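Local atomic coordinates of ricin B-like lectin (Macrolepiota procera, PDB entry 4IZX), a protein that binds carbohydrates as a fungal beta-trefoil lectin of the ricin B type, holding lactose through its galactose unit. Residues R98-D109 against V122-Q133. Residues are numbered along the deposited sequence; the frame is centred on the assembly and turned at random.
Sequences RIFVPFTNYNLD and VQLWWTWEGLHQ
Gln133 OE1, in this beta-trefoil of the ricin B family, is gripped by three N-H groups: Arg98 NH1 at 3.0 Å, Asn107 ND2 and the backbone N of Trp128. Arg98 comes in the plane of the Gln133 amide, on a lone pair, whereas Asn107 ND2 stands above that plane, the two amides being almost perpendicular (89°). The Gln133 NE2 end is used as well, one N-H going to the Trp126 carbonyl and the other, nearly straight, to the anti lone pair of Asp109 OD2 (2.9 Å). Strands 106-110 and 120-126 pair antiparallel, and the chain beyond Trp126 loops back to a short 3-10 turn at 131-133, carrying Gln133 to Arg98 of strand 97-100 and to Asn107 and Asp109 of strand 106-110. Asn107 CG sits between its own backbone N and carbonyl carbon (chi1 62°), which turns the amide toward the loop; its OD1 takes Arg98 NH1 and Thr127 OG1 (2.8 Å) from opposite faces. With acceptor bonds at the oxygen and donor bonds at the nitrogen, both amides have their flip fixed. The extended Arg98 also gives NH2 to Trp128 O (2.8 Å), while its NE forms a salt bridge with Asp90. Asp109 OD1 is met from above the carboxylate plane by Gln123 NE2 (2.9 Å), and water 2 joins OD2 to Trp128 NE1 and His132 NE2. On the other side of the strand pair, the edge of the Trp126 ring points at the face of Tyr106, planes 84° apart. The side chain of Val122 lies about 7 Å from that of Asp22, a galactose-binding residue. Over the Trp126 six-membered ring, Asn105 CB makes a CH-pi contact 4.0 Å from the centroid.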
loop_
_atom_site.group_PDB
_atom_site.type_symbol
_atom_site.label_atom_id
_atom_site.label_comp_id
_atom_site.label_asym_id
_atom_site.label_seq_id
_atom_site.Cartn_x
_atom_site.Cartn_y
_atom_site.Cartn_z
ATOM N N ARG A 98 -5.646 -6.447 3.579
ATOM C CA ARG A 98 -6.242 -5.347 2.864
ATOM C C ARG A 98 -5.991 -4.062 3.636
ATOM O O ARG A 98 -5.954 -4.054 4.870
ATOM C CB ARG A 98 -7.752 -5.567 2.683
ATOM C CG ARG A 98 -8.029 -6.730 1.738
ATOM C CD ARG A 98 -9.492 -7.094 1.715
ATOM N NE ARG A 98 -9.749 -8.177 0.791
ATOM C CZ ARG A 98 -10.038 -8.040 -0.487
ATOM N NH1 ARG A 98 -10.196 -6.842 -1.002
ATOM N NH2 ARG A 98 -10.197 -9.112 -1.250
ATOM N N ILE A 99 -5.844 -2.958 2.905
ATOM C CA ILE A 99 -5.481 -1.667 3.467
ATOM C C ILE A 99 -6.571 -0.692 3.043
ATOM O O ILE A 99 -6.745 -0.438 1.839
ATOM C CB ILE A 99 -4.084 -1.245 3.000
ATOM C CG1 ILE A 99 -3.016 -2.294 3.410
ATOM C CG2 ILE A 99 -3.730 0.132 3.555
ATOM C CD1 ILE A 99 -1.632 -2.043 2.836
ATOM N N PHE A 100 -7.349 -0.245 4.004
ATOM C CA PHE A 100 -8.578 0.545 3.792
ATOM C C PHE A 100 -8.378 1.979 4.226
ATOM O O PHE A 100 -7.817 2.276 5.264
ATOM C CB PHE A 100 -9.732 -0.010 4.624
ATOM C CG PHE A 100 -10.324 -1.294 4.132
ATOM C CD1 PHE A 100 -9.811 -2.507 4.506
ATOM C CD2 PHE A 100 -11.461 -1.265 3.353
ATOM C CE1 PHE A 100 -10.413 -3.681 4.090
ATOM C CE2 PHE A 100 -12.044 -2.419 2.900
ATOM C CZ PHE A 100 -11.553 -3.624 3.300
ATOM N N VAL A 101 -9.027 2.905 3.509
ATOM C CA VAL A 101 -9.275 4.235 4.094
ATOM C C VAL A 101 -10.229 4.001 5.275
ATOM O O VAL A 101 -11.271 3.342 5.121
ATOM C CB VAL A 101 -9.882 5.233 3.090
ATOM C CG1 VAL A 101 -10.173 6.575 3.749
ATOM C CG2 VAL A 101 -8.957 5.403 1.873
ATOM N N PRO A 102 -9.889 4.540 6.453
ATOM C CA PRO A 102 -10.678 4.213 7.634
ATOM C C PRO A 102 -12.134 4.485 7.478
ATOM O O PRO A 102 -12.521 5.545 6.962
ATOM C CB PRO A 102 -10.069 5.100 8.714
ATOM C CG PRO A 102 -8.631 5.178 8.316
ATOM C CD PRO A 102 -8.693 5.327 6.821
ATOM N N PHE A 103 -12.940 3.496 7.892
ATOM C CA PHE A 103 -14.403 3.608 7.956
ATOM C C PHE A 103 -15.043 3.742 6.583
ATOM O O PHE A 103 -16.179 4.157 6.450
ATOM C CB PHE A 103 -14.797 4.757 8.863
ATOM C CG PHE A 103 -14.198 4.662 10.252
ATOM C CD1 PHE A 103 -14.533 3.622 11.108
ATOM C CD2 PHE A 103 -13.273 5.575 10.659
ATOM C CE1 PHE A 103 -13.962 3.524 12.371
ATOM C CE2 PHE A 103 -12.734 5.520 11.920
ATOM C CZ PHE A 103 -13.055 4.486 12.770
ATOM N N THR A 104 -14.331 3.282 5.558
ATOM C CA THR A 104 -14.871 3.200 4.216
ATOM C C THR A 104 -14.705 1.772 3.717
ATOM O O THR A 104 -13.953 0.962 4.294
ATOM C CB THR A 104 -14.146 4.121 3.221
ATOM O OG1 THR A 104 -12.902 3.547 2.808
ATOM C CG2 THR A 104 -13.923 5.523 3.814
ATOM N N ASN A 105 -15.310 1.515 2.555
ATOM C CA ASN A 105 -15.132 0.263 1.853
ATOM C C ASN A 105 -14.100 0.374 0.729
ATOM O O ASN A 105 -14.039 -0.513 -0.122
ATOM C CB ASN A 105 -16.471 -0.173 1.256
ATOM C CG ASN A 105 -17.445 -0.630 2.305
ATOM O OD1 ASN A 105 -17.121 -1.468 3.152
ATOM N ND2 ASN A 105 -18.665 -0.136 2.221
ATOM N N TYR A 106 -13.283 1.431 0.724
ATOM C CA TYR A 106 -12.234 1.596 -0.282
ATOM C C TYR A 106 -10.925 1.080 0.217
ATOM O O TYR A 106 -10.427 1.460 1.284
ATOM C CB TYR A 106 -12.082 3.081 -0.635
ATOM C CG TYR A 106 -13.296 3.665 -1.320
ATOM C CD1 TYR A 106 -13.619 3.294 -2.614
ATOM C CD2 TYR A 106 -14.064 4.586 -0.674
ATOM C CE1 TYR A 106 -14.752 3.762 -3.224
ATOM C CE2 TYR A 106 -15.172 5.115 -1.288
ATOM C CZ TYR A 106 -15.515 4.673 -2.548
ATOM O OH TYR A 106 -16.615 5.219 -3.151
ATOM N N ASN A 107 -10.349 0.134 -0.539
ATOM C CA ASN A 107 -9.058 -0.467 -0.210
ATOM C C ASN A 107 -8.072 -0.366 -1.352
ATOM O O ASN A 107 -8.442 -0.199 -2.525
ATOM C CB ASN A 107 -9.182 -1.879 0.379
ATOM C CG ASN A 107 -9.798 -2.950 -0.501
ATOM O OD1 ASN A 107 -10.050 -4.071 0.021
ATOM N ND2 ASN A 107 -9.994 -2.732 -1.777
ATOM N N LEU A 108 -6.792 -0.522 -1.024
ATOM C CA LEU A 108 -5.750 -0.487 -2.027
ATOM C C LEU A 108 -5.949 -1.566 -3.054
ATOM O O LEU A 108 -6.203 -2.723 -2.741
ATOM C CB LEU A 108 -4.361 -0.667 -1.367
ATOM C CG LEU A 108 -3.658 0.629 -0.989
ATOM C CD1 LEU A 108 -4.444 1.444 0.012
ATOM C CD2 LEU A 108 -2.291 0.313 -0.428
ATOM N N ASP A 109 -5.712 -1.200 -4.318
ATOM C CA ASP A 109 -6.007 -2.006 -5.499
ATOM C C ASP A 109 -4.869 -1.712 -6.489
ATOM O O ASP A 109 -4.641 -0.566 -6.868
ATOM C CB ASP A 109 -7.410 -1.552 -5.997
ATOM C CG ASP A 109 -7.869 -2.198 -7.281
ATOM O OD1 ASP A 109 -7.186 -2.019 -8.325
ATOM O OD2 ASP A 109 -8.924 -2.871 -7.250
ATOM N N VAL A 122 -0.994 2.196 -8.151
ATOM C CA VAL A 122 -1.795 1.707 -7.050
ATOM C C VAL A 122 -2.891 2.751 -6.767
ATOM O O VAL A 122 -2.607 3.952 -6.700
ATOM C CB VAL A 122 -0.956 1.462 -5.783
ATOM C CG1 VAL A 122 -1.814 0.905 -4.647
ATOM C CG2 VAL A 122 0.213 0.543 -6.085
ATOM N N GLN A 123 -4.131 2.276 -6.637
ATOM C CA GLN A 123 -5.312 3.084 -6.534
ATOM C C GLN A 123 -6.194 2.608 -5.380
ATOM O O GLN A 123 -5.945 1.543 -4.799
ATOM C CB GLN A 123 -6.085 3.121 -7.844
ATOM C CG GLN A 123 -6.719 1.781 -8.137
ATOM C CD GLN A 123 -7.358 1.646 -9.503
ATOM O OE1 GLN A 123 -7.555 2.638 -10.220
ATOM N NE2 GLN A 123 -7.753 0.420 -9.845
ATOM N N LEU A 124 -7.248 3.350 -5.085
ATOM C CA LEU A 124 -8.361 2.859 -4.300
ATOM C C LEU A 124 -9.412 2.229 -5.194
ATOM O O LEU A 124 -9.646 2.683 -6.313
ATOM C CB LEU A 124 -9.054 3.959 -3.500
ATOM C CG LEU A 124 -8.164 4.670 -2.480
ATOM C CD1 LEU A 124 -8.972 5.767 -1.796
ATOM C CD2 LEU A 124 -7.555 3.716 -1.489
ATOM N N TRP A 125 -10.097 1.227 -4.672
ATOM C CA TRP A 125 -11.293 0.699 -5.312
ATOM C C TRP A 125 -12.164 0.080 -4.242
ATOM O O TRP A 125 -11.664 -0.423 -3.210
ATOM C CB TRP A 125 -10.949 -0.341 -6.382
ATOM C CG TRP A 125 -12.043 -0.548 -7.410
ATOM C CD1 TRP A 125 -13.119 -1.384 -7.332
ATOM C CD2 TRP A 125 -12.183 0.185 -8.627
ATOM N NE1 TRP A 125 -13.925 -1.201 -8.419
ATOM C CE2 TRP A 125 -13.392 -0.231 -9.220
ATOM C CE3 TRP A 125 -11.401 1.143 -9.267
ATOM C CZ2 TRP A 125 -13.824 0.256 -10.442
ATOM C CZ3 TRP A 125 -11.839 1.634 -10.501
ATOM C CH2 TRP A 125 -13.048 1.194 -11.066
ATOM N N TRP A 126 -13.477 0.064 -4.475
ATOM C CA TRP A 126 -14.406 -0.655 -3.648
ATOM C C TRP A 126 -13.936 -2.086 -3.399
ATOM O O TRP A 126 -13.474 -2.750 -4.315
ATOM C CB TRP A 126 -15.769 -0.719 -4.400
ATOM C CG TRP A 126 -16.908 -1.169 -3.599
ATOM C CD1 TRP A 126 -17.439 -2.415 -3.508
ATOM C CD2 TRP A 126 -17.749 -0.309 -2.881
ATOM N NE1 TRP A 126 -18.571 -2.382 -2.708
ATOM C CE2 TRP A 126 -18.738 -1.093 -2.268
ATOM C CE3 TRP A 126 -17.725 1.057 -2.654
ATOM C CZ2 TRP A 126 -19.753 -0.529 -1.508
ATOM C CZ3 TRP A 126 -18.685 1.603 -1.851
ATOM C CH2 TRP A 126 -19.678 0.814 -1.275
ATOM N N THR A 127 -14.092 -2.554 -2.183
ATOM C CA THR A 127 -13.568 -3.830 -1.807
ATOM C C THR A 127 -14.364 -5.001 -2.416
ATOM O O THR A 127 -15.596 -5.025 -2.365
ATOM C CB THR A 127 -13.475 -3.953 -0.284
ATOM O OG1 THR A 127 -12.654 -5.052 0.077
ATOM C CG2 THR A 127 -14.802 -4.098 0.406
ATOM N N TRP A 128 -13.635 -5.972 -2.961
ATOM C CA TRP A 128 -14.232 -7.213 -3.450
ATOM C C TRP A 128 -13.139 -8.249 -3.505
ATOM O O TRP A 128 -11.970 -7.981 -3.171
ATOM C CB TRP A 128 -14.940 -7.031 -4.790
ATOM C CG TRP A 128 -14.050 -6.692 -5.956
ATOM C CD1 TRP A 128 -13.409 -5.534 -6.174
ATOM C CD2 TRP A 128 -13.739 -7.542 -7.052
ATOM N NE1 TRP A 128 -12.713 -5.594 -7.349
ATOM C CE2 TRP A 128 -12.892 -6.828 -7.900
ATOM C CE3 TRP A 128 -14.086 -8.871 -7.397
ATOM C CZ2 TRP A 128 -12.381 -7.380 -9.075
ATOM C CZ3 TRP A 128 -13.557 -9.404 -8.559
ATOM C CH2 TRP A 128 -12.731 -8.658 -9.389
ATOM N N GLU A 129 -13.463 -9.470 -3.924
ATOM C CA GLU A 129 -12.557 -10.576 -3.761
ATOM C C GLU A 129 -11.315 -10.542 -4.651
ATOM O O GLU A 129 -10.406 -11.308 -4.416
ATOM C CB GLU A 129 -13.312 -11.903 -3.931
ATOM C CG GLU A 129 -13.861 -12.194 -5.258
ATOM C CD GLU A 129 -15.004 -13.202 -5.174
ATOM O OE1 GLU A 129 -14.832 -14.264 -5.829
ATOM O OE2 GLU A 129 -16.095 -12.924 -4.517
ATOM N N GLY A 130 -11.289 -9.666 -5.657
ATOM C CA GLY A 130 -10.168 -9.576 -6.592
ATOM C C GLY A 130 -8.828 -9.614 -5.860
ATOM O O GLY A 130 -8.562 -8.819 -4.988
ATOM N N LEU A 131 -7.966 -10.518 -6.273
ATOM C CA LEU A 131 -6.741 -10.798 -5.547
ATOM C C LEU A 131 -5.741 -9.666 -5.637
ATOM O O LEU A 131 -4.837 -9.574 -4.798
ATOM C CB LEU A 131 -6.110 -12.072 -6.060
ATOM C CG LEU A 131 -6.952 -13.299 -5.829
ATOM C CD1 LEU A 131 -6.240 -14.454 -6.454
ATOM C CD2 LEU A 131 -7.172 -13.529 -4.349
ATOM N N HIS A 132 -5.889 -8.808 -6.642
ATOM C CA HIS A 132 -5.073 -7.617 -6.777
ATOM C C HIS A 132 -5.345 -6.570 -5.722
ATOM O O HIS A 132 -4.638 -5.568 -5.692
ATOM C CB HIS A 132 -5.256 -7.059 -8.182
ATOM C CG HIS A 132 -6.667 -6.727 -8.495
ATOM N ND1 HIS A 132 -7.600 -7.683 -8.784
ATOM C CD2 HIS A 132 -7.300 -5.537 -8.538
ATOM C CE1 HIS A 132 -8.753 -7.085 -8.999
ATOM N NE2 HIS A 132 -8.609 -5.785 -8.825
ATOM N N GLN A 133 -6.339 -6.824 -4.859
ATOM C CA GLN A 133 -6.595 -5.999 -3.679
ATOM C C GLN A 133 -6.019 -6.556 -2.394
ATOM O O GLN A 133 -6.313 -6.045 -1.311
ATOM C CB GLN A 133 -8.099 -5.788 -3.492
ATOM C CG GLN A 133 -8.793 -5.202 -4.700
ATOM C CD GLN A 133 -10.169 -4.704 -4.353
ATOM O OE1 GLN A 133 -10.799 -5.124 -3.369
ATOM N NE2 GLN A 133 -10.653 -3.754 -5.134
HETATM O O HOH W 1 -6.227 -3.594 -0.038
HETATM O O HOH W 2 -10.794 -3.969 -8.812
#